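Local coordinates for putative enoyl-CoA hydratase/isomerase (Acinetobacter baumannii, PDB 3FDU), which probably catalyses the hydration or double-bond isomerisation of enoyl-CoA thioesters, at residues Tyr157-Ala160 with Ala161-Phe165; Lys168-Asn171 with Ala172-Leu176; Ile225-Glu228 with Ala229-Met233; Ile111-Gly114 with Val115-Leu118. The protein carries 4 engineered substitutions. One frame throughout, in Å; residues are numbered along the deposited sequence.

Contact 1. Residues Tyr157-Ala160 with Ala161-Phe165; sequences YHKA and AELLF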
loop_
_atom_site.group_PDB
_atom_site.type_symbol
_atom_site.label_atom_id
_atom_site.label_comp_id
_atom_site.label_asym_id
_atom_site.label_seq_id
_atom_site.Cartn_x
_atom_site.Cartn_y
_atom_site.Cartn_z
ATOM N N TYR A 157 1.109 6.201 -0.443
ATOM C CA TYR A 157 1.753 7.432 -0.945
ATOM C C TYR A 157 1.941 8.536 0.125
ATOM O O TYR A 157 3.041 9.072 0.284
ATOM C CB TYR A 157 0.970 8.008 -2.144
ATOM C CG TYR A 157 1.712 9.191 -2.762
ATOM C CD1 TYR A 157 2.566 9.017 -3.850
ATOM C CD2 TYR A 157 1.563 10.487 -2.236
ATOM C CE1 TYR A 157 3.243 10.109 -4.402
ATOM C CE2 TYR A 157 2.250 11.593 -2.785
ATOM C CZ TYR A 157 3.084 11.378 -3.861
ATOM O OH TYR A 157 3.768 12.440 -4.406
ATOM N N HIS A 158 0.885 8.883 0.869
ATOM C CA HIS A 158 1.003 9.987 1.838
ATOM C C HIS A 158 2.111 9.773 2.861
ATOM O O HIS A 158 2.870 10.689 3.170
ATOM C CB HIS A 158 -0.340 10.235 2.562
ATOM C CG HIS A 158 -1.346 10.980 1.727
ATOM N ND1 HIS A 158 -2.713 10.796 1.849
ATOM C CD2 HIS A 158 -1.182 11.921 0.767
ATOM C CE1 HIS A 158 -3.344 11.578 0.986
ATOM N NE2 HIS A 158 -2.439 12.281 0.327
ATOM N N LYS A 159 2.191 8.579 3.440
ATOM C CA LYS A 159 3.230 8.354 4.451
ATOM C C LYS A 159 4.608 8.309 3.826
ATOM O O LYS A 159 5.581 8.779 4.421
ATOM C CB LYS A 159 2.984 7.061 5.267
ATOM C CG LYS A 159 3.934 6.896 6.460
ATOM C CD LYS A 159 3.796 8.068 7.526
ATOM C CE LYS A 159 2.283 8.318 7.872
ATOM N NZ LYS A 159 1.966 9.351 8.946
ATOM N N ALA A 160 4.709 7.702 2.644
ATOM C CA ALA A 160 6.015 7.652 1.993
ATOM C C ALA A 160 6.474 9.100 1.699
ATOM O O ALA A 160 7.638 9.437 1.880
ATOM C CB ALA A 160 5.952 6.815 0.674
ATOM N N ALA A 161 5.567 9.930 1.201
ATOM C CA ALA A 161 5.951 11.329 0.932
ATOM C C ALA A 161 6.360 12.050 2.225
ATOM O O ALA A 161 7.335 12.813 2.232
ATOM C CB ALA A 161 4.810 12.074 0.208
ATOM N N GLU A 162 5.663 11.801 3.334
ATOM C CA GLU A 162 6.077 12.413 4.635
ATOM C C GLU A 162 7.501 12.032 5.082
ATOM O O GLU A 162 8.338 12.890 5.462
ATOM C CB GLU A 162 5.026 12.095 5.741
ATOM C CG GLU A 162 5.424 12.465 7.197
ATOM C CD GLU A 162 4.381 12.015 8.215
ATOM O OE1 GLU A 162 4.719 12.088 9.375
ATOM O OE2 GLU A 162 3.272 11.546 7.863
ATOM N N LEU A 163 7.848 10.765 4.965
ATOM C CA LEU A 163 9.187 10.339 5.395
ATOM C C LEU A 163 10.251 10.767 4.409
ATOM O O LEU A 163 11.365 11.103 4.801
ATOM C CB LEU A 163 9.236 8.816 5.570
ATOM C CG LEU A 163 8.222 8.193 6.577
ATOM C CD1 LEU A 163 8.279 6.631 6.641
ATOM C CD2 LEU A 163 8.453 8.802 7.980
ATOM N N LEU A 164 9.922 10.740 3.124
ATOM C CA LEU A 164 10.933 11.136 2.109
ATOM C C LEU A 164 11.063 12.658 2.050
ATOM O O LEU A 164 12.193 13.172 2.027
ATOM C CB LEU A 164 10.575 10.578 0.725
ATOM C CG LEU A 164 10.835 9.075 0.548
ATOM C CD1 LEU A 164 10.283 8.489 -0.797
ATOM C CD2 LEU A 164 12.296 8.796 0.622
ATOM N N PHE A 165 9.945 13.388 1.995
ATOM C CA PHE A 165 10.067 14.865 1.800
ATOM C C PHE A 165 10.665 15.520 3.068
ATOM O O PHE A 165 11.483 16.431 2.973
ATOM C CB PHE A 165 8.722 15.547 1.574
ATOM C CG PHE A 165 8.099 15.369 0.186
ATOM C CD1 PHE A 165 8.559 14.414 -0.722
ATOM C CD2 PHE A 165 6.999 16.148 -0.162
ATOM C CE1 PHE A 165 7.926 14.248 -1.976
ATOM C CE2 PHE A 165 6.409 16.023 -1.414
ATOM C CZ PHE A 165 6.865 15.055 -2.314
#

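Contact 2. Residues Lys168-Asn171 with Ala172-Leu176; sequences KKFN and AETAL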
loop_
_atom_site.group_PDB
_atom_site.type_symbol
_atom_site.label_atom_id
_atom_site.label_comp_id
_atom_site.label_asym_id
_atom_site.label_seq_id
_atom_site.Cartn_x
_atom_site.Cartn_y
_atom_site.Cartn_z
ATOM N N LYS A 168 12.564 13.355 8.138
ATOM C CA LYS A 168 12.612 13.343 9.616
ATOM C C LYS A 168 13.006 11.980 10.224
ATOM O O LYS A 168 12.839 10.907 9.601
ATOM C CB LYS A 168 11.258 13.765 10.174
ATOM C CG LYS A 168 10.098 12.771 9.840
ATOM C CD LYS A 168 8.772 13.483 10.187
ATOM C CE LYS A 168 7.647 12.537 10.388
ATOM N NZ LYS A 168 6.439 13.401 10.584
ATOM N N LYS A 169 13.483 12.011 11.470
ATOM C CA LYS A 169 13.693 10.781 12.216
ATOM C C LYS A 169 12.324 10.277 12.680
ATOM O O LYS A 169 11.325 11.041 12.794
ATOM C CB LYS A 169 14.695 10.994 13.401
ATOM C CG LYS A 169 16.137 11.212 12.949
ATOM C CD LYS A 169 17.085 11.571 14.073
ATOM C CE LYS A 169 18.535 11.702 13.548
ATOM N NZ LYS A 169 19.021 10.443 12.837
ATOM N N PHE A 170 12.227 8.972 12.859
ATOM C CA PHE A 170 10.955 8.339 13.234
ATOM C C PHE A 170 11.198 7.059 14.032
ATOM O O PHE A 170 12.269 6.450 13.926
ATOM C CB PHE A 170 9.991 8.141 12.035
ATOM C CG PHE A 170 10.524 7.201 10.896
ATOM C CD1 PHE A 170 10.183 5.824 10.865
ATOM C CD2 PHE A 170 11.330 7.725 9.865
ATOM C CE1 PHE A 170 10.644 4.973 9.812
ATOM C CE2 PHE A 170 11.792 6.884 8.800
ATOM C CZ PHE A 170 11.468 5.495 8.811
ATOM N N ASN A 171 10.221 6.657 14.866
ATOM C CA ASN A 171 10.509 5.625 15.831
ATOM C C ASN A 171 9.991 4.277 15.331
ATOM O O ASN A 171 9.544 4.160 14.162
ATOM C CB ASN A 171 9.898 5.959 17.201
ATOM C CG ASN A 171 8.379 6.174 17.121
ATOM O OD1 ASN A 171 7.708 5.604 16.252
ATOM N ND2 ASN A 171 7.837 6.996 18.014
ATOM N N ALA A 172 10.097 3.242 16.165
ATOM C CA ALA A 172 9.687 1.908 15.695
ATOM C C ALA A 172 8.174 1.817 15.453
ATOM O O ALA A 172 7.718 1.117 14.556
ATOM C CB ALA A 172 10.176 0.794 16.666
ATOM N N GLU A 173 7.368 2.546 16.220
ATOM C CA GLU A 173 5.920 2.501 16.026
ATOM C C GLU A 173 5.519 3.104 14.687
ATOM O O GLU A 173 4.611 2.623 14.025
ATOM C CB GLU A 173 5.202 3.224 17.175
ATOM C CG GLU A 173 5.312 2.530 18.545
ATOM C CD GLU A 173 6.725 2.544 19.180
ATOM O OE1 GLU A 173 7.575 3.440 18.886
ATOM O OE2 GLU A 173 6.973 1.628 20.006
ATOM N N THR A 174 6.160 4.206 14.308
ATOM C CA THR A 174 5.954 4.799 12.974
ATOM C C THR A 174 6.396 3.797 11.876
ATOM O O THR A 174 5.677 3.624 10.901
ATOM C CB THR A 174 6.746 6.134 12.816
ATOM O OG1 THR A 174 6.178 7.110 13.717
ATOM C CG2 THR A 174 6.659 6.713 11.341
ATOM N N ALA A 175 7.554 3.154 12.052
ATOM C CA ALA A 175 8.069 2.232 11.043
ATOM C C ALA A 175 7.134 1.045 10.945
ATOM O O ALA A 175 6.890 0.540 9.865
ATOM C CB ALA A 175 9.512 1.732 11.405
ATOM N N LEU A 176 6.557 0.642 12.079
ATOM C CA LEU A 176 5.591 -0.503 12.082
ATOM C C LEU A 176 4.277 -0.103 11.384
ATOM O O LEU A 176 3.750 -0.834 10.570
ATOM C CB LEU A 176 5.325 -0.954 13.549
ATOM C CG LEU A 176 4.336 -2.111 13.741
ATOM C CD1 LEU A 176 4.985 -3.459 13.504
ATOM C CD2 LEU A 176 3.748 -2.074 15.128
HETATM O O HOH W 1 8.114 8.532 14.905
#

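Contact 3. Residues Ile225-Glu228 with Ala229-Met233; sequences IDHE and AEIFM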
loop_
_atom_site.group_PDB
_atom_site.type_symbol
_atom_site.label_atom_id
_atom_site.label_comp_id
_atom_site.label_asym_id
_atom_site.label_seq_id
_atom_site.Cartn_x
_atom_site.Cartn_y
_atom_site.Cartn_z
ATOM N N ILE A 225 15.719 0.775 -9.247
ATOM C CA ILE A 225 16.988 1.037 -8.551
ATOM C C ILE A 225 18.027 1.767 -9.448
ATOM O O ILE A 225 18.649 2.744 -9.033
ATOM C CB ILE A 225 17.552 -0.271 -7.950
ATOM C CG1 ILE A 225 16.601 -0.701 -6.808
ATOM C CG2 ILE A 225 19.061 -0.095 -7.400
ATOM C CD1 ILE A 225 16.819 -2.161 -6.295
ATOM N N ASP A 226 18.147 1.302 -10.691
ATOM C CA ASP A 226 19.162 1.828 -11.647
ATOM C C ASP A 226 18.823 3.242 -12.092
ATOM O O ASP A 226 19.692 4.079 -12.214
ATOM C CB ASP A 226 19.329 0.894 -12.854
ATOM C CG ASP A 226 20.161 -0.384 -12.521
ATOM O OD1 ASP A 226 20.941 -0.448 -11.540
ATOM O OD2 ASP A 226 20.062 -1.358 -13.276
ATOM N N HIS A 227 17.550 3.517 -12.305
ATOM C CA HIS A 227 17.181 4.826 -12.816
ATOM C C HIS A 227 17.258 5.840 -11.647
ATOM O O HIS A 227 17.645 6.997 -11.819
ATOM C CB HIS A 227 15.774 4.795 -13.421
ATOM C CG HIS A 227 15.212 6.156 -13.658
ATOM N ND1 HIS A 227 15.865 7.101 -14.434
ATOM C CD2 HIS A 227 14.104 6.767 -13.166
ATOM C CE1 HIS A 227 15.165 8.219 -14.443
ATOM N NE2 HIS A 227 14.091 8.045 -13.682
ATOM N N GLU A 228 16.886 5.396 -10.453
ATOM C CA GLU A 228 17.132 6.226 -9.258
ATOM C C GLU A 228 18.620 6.551 -9.131
ATOM O O GLU A 228 18.991 7.700 -8.806
ATOM C CB GLU A 228 16.696 5.504 -7.986
ATOM C CG GLU A 228 15.190 5.580 -7.726
ATOM C CD GLU A 228 14.806 4.959 -6.359
ATOM O OE1 GLU A 228 15.713 4.372 -5.712
ATOM O OE2 GLU A 228 13.613 5.068 -5.955
ATOM N N ALA A 229 19.461 5.543 -9.345
ATOM C CA ALA A 229 20.901 5.694 -9.165
ATOM C C ALA A 229 21.410 6.788 -10.099
ATOM O O ALA A 229 22.276 7.564 -9.746
ATOM C CB ALA A 229 21.640 4.338 -9.444
ATOM N N GLU A 230 20.852 6.874 -11.291
ATOM C CA GLU A 230 21.286 7.918 -12.240
ATOM C C GLU A 230 20.975 9.336 -11.720
ATOM O O GLU A 230 21.847 10.246 -11.681
ATOM C CB GLU A 230 20.643 7.635 -13.621
ATOM C CG GLU A 230 20.939 8.703 -14.669
ATOM C CD GLU A 230 20.547 8.239 -16.098
ATOM O OE1 GLU A 230 21.171 8.764 -17.037
ATOM O OE2 GLU A 230 19.655 7.368 -16.279
ATOM N N ILE A 231 19.746 9.515 -11.256
ATOM C CA ILE A 231 19.350 10.772 -10.643
ATOM C C ILE A 231 20.171 11.096 -9.368
ATOM O O ILE A 231 20.572 12.240 -9.160
ATOM C CB ILE A 231 17.822 10.794 -10.366
ATOM C CG1 ILE A 231 17.101 10.780 -11.740
ATOM C CG2 ILE A 231 17.430 12.027 -9.405
ATOM C CD1 ILE A 231 15.623 10.536 -11.647
ATOM N N PHE A 232 20.419 10.081 -8.555
ATOM C CA PHE A 232 21.184 10.206 -7.317
ATOM C C PHE A 232 22.615 10.754 -7.624
ATOM O O PHE A 232 23.115 11.655 -6.939
ATOM C CB PHE A 232 21.270 8.822 -6.633
ATOM C CG PHE A 232 21.909 8.845 -5.248
ATOM C CD1 PHE A 232 21.117 8.904 -4.097
ATOM C CD2 PHE A 232 23.279 8.754 -5.099
ATOM C CE1 PHE A 232 21.720 8.923 -2.777
ATOM C CE2 PHE A 232 23.881 8.778 -3.800
ATOM C CZ PHE A 232 23.098 8.845 -2.649
ATOM N N MET A 233 23.264 10.207 -8.652
ATOM C CA MET A 233 24.609 10.687 -9.027
ATOM C C MET A 233 24.665 12.118 -9.575
ATOM O O MET A 233 25.673 12.842 -9.348
ATOM C CB MET A 233 25.311 9.668 -9.955
ATOM C CG MET A 233 25.800 8.375 -9.231
ATOM S SD MET A 233 26.997 8.552 -7.843
ATOM C CE MET A 233 28.364 9.355 -8.807
#

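Contact 4. Residues Ile111-Gly114 with Val115-Leu118; sequences IGIG and VTIL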
loop_
_atom_site.group_PDB
_atom_site.type_symbol
_atom_site.label_atom_id
_atom_site.label_comp_id
_atom_site.label_asym_id
_atom_site.label_seq_id
_atom_site.Cartn_x
_atom_site.Cartn_y
_atom_site.Cartn_z
ATOM N N ILE A 111 19.709 4.266 9.338
ATOM C CA ILE A 111 19.626 5.557 8.591
ATOM C C ILE A 111 19.963 5.370 7.128
ATOM O O ILE A 111 20.888 4.636 6.825
ATOM C CB ILE A 111 20.604 6.610 9.230
ATOM C CG1 ILE A 111 20.073 6.973 10.674
ATOM C CG2 ILE A 111 20.629 7.920 8.418
ATOM C CD1 ILE A 111 21.072 7.855 11.492
ATOM N N GLY A 112 19.159 5.948 6.226
ATOM C CA GLY A 112 19.485 6.010 4.787
ATOM C C GLY A 112 19.323 4.618 4.202
ATOM O O GLY A 112 18.212 4.074 4.151
ATOM N N ILE A 113 20.435 4.018 3.780
ATOM C CA ILE A 113 20.422 2.610 3.438
ATOM C C ILE A 113 19.926 1.668 4.578
ATOM O O ILE A 113 19.474 0.567 4.300
ATOM C CB ILE A 113 21.825 2.145 3.001
ATOM C CG1 ILE A 113 21.718 0.721 2.436
ATOM C CG2 ILE A 113 22.800 2.166 4.185
ATOM C CD1 ILE A 113 22.321 0.557 1.091
ATOM N N GLY A 114 20.026 2.088 5.844
ATOM C CA GLY A 114 19.462 1.310 6.965
ATOM C C GLY A 114 17.946 1.188 6.879
ATOM O O GLY A 114 17.381 0.193 7.369
ATOM N N VAL A 115 17.285 2.152 6.243
ATOM C CA VAL A 115 15.861 2.027 5.926
ATOM C C VAL A 115 15.624 1.394 4.524
ATOM O O VAL A 115 14.737 0.548 4.382
ATOM C CB VAL A 115 15.112 3.390 5.932
ATOM C CG1 VAL A 115 13.638 3.244 5.436
ATOM C CG2 VAL A 115 15.020 3.981 7.334
ATOM N N THR A 116 16.343 1.839 3.481
ATOM C CA THR A 116 15.997 1.327 2.121
ATOM C C THR A 116 16.311 -0.172 1.920
ATOM O O THR A 116 15.647 -0.827 1.127
ATOM C CB THR A 116 16.645 2.145 1.024
ATOM O OG1 THR A 116 18.064 2.046 1.162
ATOM C CG2 THR A 116 16.198 3.625 1.099
ATOM N N ILE A 117 17.305 -0.706 2.631
ATOM C CA ILE A 117 17.568 -2.136 2.585
ATOM C C ILE A 117 16.403 -2.963 3.184
ATOM O O ILE A 117 16.182 -4.108 2.778
ATOM C CB ILE A 117 18.935 -2.530 3.238
ATOM C CG1 ILE A 117 19.322 -3.936 2.763
ATOM C CG2 ILE A 117 18.820 -2.519 4.780
ATOM C CD1 ILE A 117 20.701 -4.159 2.383
ATOM N N LEU A 118 15.633 -2.376 4.108
ATOM C CA LEU A 118 14.457 -3.052 4.692
ATOM C C LEU A 118 13.432 -3.369 3.619
ATOM O O LEU A 118 12.675 -4.350 3.727
ATOM C CB LEU A 118 13.792 -2.161 5.757
ATOM C CG LEU A 118 14.733 -1.719 6.879
ATOM C CD1 LEU A 118 13.919 -0.923 7.875
ATOM C CD2 LEU A 118 15.407 -2.981 7.507
#

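Contact 1. Residues Tyr157-Ala160 with Ala161-Phe165
Tyr157 meets Ala161 twice: its carbonyl O accepts Ala161 N at 2.8 Å, and its ring atom CE2 lies 4.0 Å from Ala161 CB. With CG anti to the backbone N (chi1 -174°) the ring runs alongside the next turn of helix 157-166, meeting Ala161 CB obliquely, while OH bonds Asp122 of the second subunit. His158 O takes Glu162 N at 3.0 Å; the imidazole turns away, and ND1 binds Gly179 O of the second subunit. Lys159 carries the side-chain bond. Bent at chi2 and chi3, its chain runs beside Glu162, both pointing the same way, until NZ reaches Glu162 OE2 at 2.8 Å. This i to i+3 salt bridge comes from the syn side of the oxygen, 30° out of the carboxylate plane. Lys159 O also receives Leu163 N at 3.1 Å. Ala160 O continues the helical ladder with Leu164 N at 2.9 Å, and Ala160 CB rests on Leu151 and Val152 of helix 147-155. The buried Glu162 carboxylate is thus gripped by Lys159 at OE2, by Lys168 at OE1 and by Asn182 ND2 of the second subunit at OE2, and the two lysines would probably keep it ionised inside the subunit interface.

Contact 2. Residues Lys168-Asn171 with Ala172-Leu176
The chain passes at Asn171 from the extended course of strand 169-170 into helix 172-177, and Asn171 O accepts Ala175 N at 3.1 Å in the first helical turn. The side chain of Asn171 caps that turn. Its CG sits between the backbone N and the carbonyl carbon (chi1 57°), folding the amide back over the helix start, where OD1 takes Thr174 N at 2.9 Å. That bond is nearly straight, with an N-H...O angle of 170°, and the donor lies almost in line with the amide C=O. This is an N-cap without the direct return bond of a capping box: instead a water accepts Asn171 N at 2.8 Å and is hydrogen-bonded to Thr174 OG1 at 2.7 Å. Thr174 thus bonds the amide oxygen through its backbone N and the water through OG1. Its other branch faces Phe170, whose CD1 lies 3.7 Å from Thr174 CG2, the two side chains crossing at about a right angle. Farther round the ring, Ala175 CB meets the edge near the ring plane, 3.8 Å from Phe170 CE1. Phe170 is held from the sheet side too: backbone bonds join it to Phe132 of strand 131-133, and the Phe132 ring meets the Phe170 ring with planes only about 15° apart. Leu180 also touches Phe170, and Val181 touches Ala175.

Contact 3. Residues Ile225-Glu228 with Ala229-Met233
The first torsions bring His227 and Ile231 together: His227 CG is anti to the backbone N (chi1 166°), which sends the ring along the helix, whereas Ile231 CG1 is anti to the carbonyl carbon (chi1 -66°) and leans back towards the preceding turn. Ile231 CD1 therefore lies 3.6 Å from His227 NE2 and 3.7 Å from His227 CE1, an apolar methyl against two ring atoms, with the side chains crossing at a slant. Glu230 approaches the same imidazole at its edge, near the ring plane. At 4.2 Å, however, His227 ND1 and Glu230 OE2 form no direct bond. The helical ladder is uneven. Phe232 N reaches Glu228 O at 2.8 Å, nearly in line with the carbonyl, and Ala229 N reaches Ile225 O at 2.9 Å. Glu230 N bonds Asp226 O at 3.2 Å and has His227 O as a second, weak acceptor at 3.3 Å; Ile231 N also reaches His227 O weakly, at 3.3 Å. His227 and Ile231 thus form an i to i+4 pair on one face of long helix 218-236, which also covers helix 87-97 and the loop before helix 147-155. Asp226 pairs with Lys93 and Ala229 rests on Phe89, both of helix 87-97. Glu228 bonds Gly146 N and Ser148 OG at the start of helix 147-155. Phe232 packs on Leu141 and Ser142, while His227 and Ile231 both touch Leu213 on helix 204-214 of the second subunit.

Contact 4. Residues Ile111-Gly114 with Val115-Leu118
Gly112 O is gripped by two backbone donors, Thr116 N and Val115 N, each at 3.0 Å. They approach differently: Thr116 N comes in the carbonyl plane along a fairly straight bond (165°), whereas Val115 N sits 57° out of that plane, so the first is the better-directed bond. Gly112 is the N-cap of helix 113-116, and Ile113 O continues the turn with Ile117 N at 3.0 Å. Ile117 also lays its CG2 branch 3.2 Å from Ile113 O. The Thr116 hydroxyl, set between backbone N and carbonyl carbon (chi1 62°), is turned back onto the first turn, where OG1 lies 3.3 Å from Ile113 CA; it is buried without a polar partner in the model. Gly114 O is likewise buried and unpartnered, with Leu118 CG over it at 3.3 Å and the two methyls of Leu118 near by. Gly114 has no CB, which permits its close approach to Ile111 N; separately, Gly114 N bonds Ile111 O at 2.9 Å. In crotonases a backbone N-H at the start of the equivalent helix contributes to the oxyanion hole, and this glycine-bearing turn is consistent with that role. The helix leaves strand 109-111 and lies deep in the chain: Ile113 and Thr116 pack on Leu92 of helix 87-97, Ile117 and Leu118 on Ile104 of strand 102-106, and Val115 on Phe132 of strand 131-133.

How the contacts relate
The chain order is contacts 4, 1, 2 and 3, all within one crotonase-family domain. Contact 4 is innermost, about 4 Å from the chain's centre, while the other three centres lie about 16 to 18 Å out. Contact 2 touches two of the others: Leu163 CD2 of contact 1 is 3.6 Å from Phe170 CD2, and Val115 CG2 of contact 4 is 4.1 Å from Phe170 CZ. Strands 109-111 and 169-170, the outermost of one three-stranded sheet within this chain, belong to contacts 4 and 2. Contact 3 stands apart, its nearest atoms about 7 Å from contacts 1 and 4. Contacts 1 and 3 both lie at the interface with the second subunit, and contact 4 has a weak bond to the third.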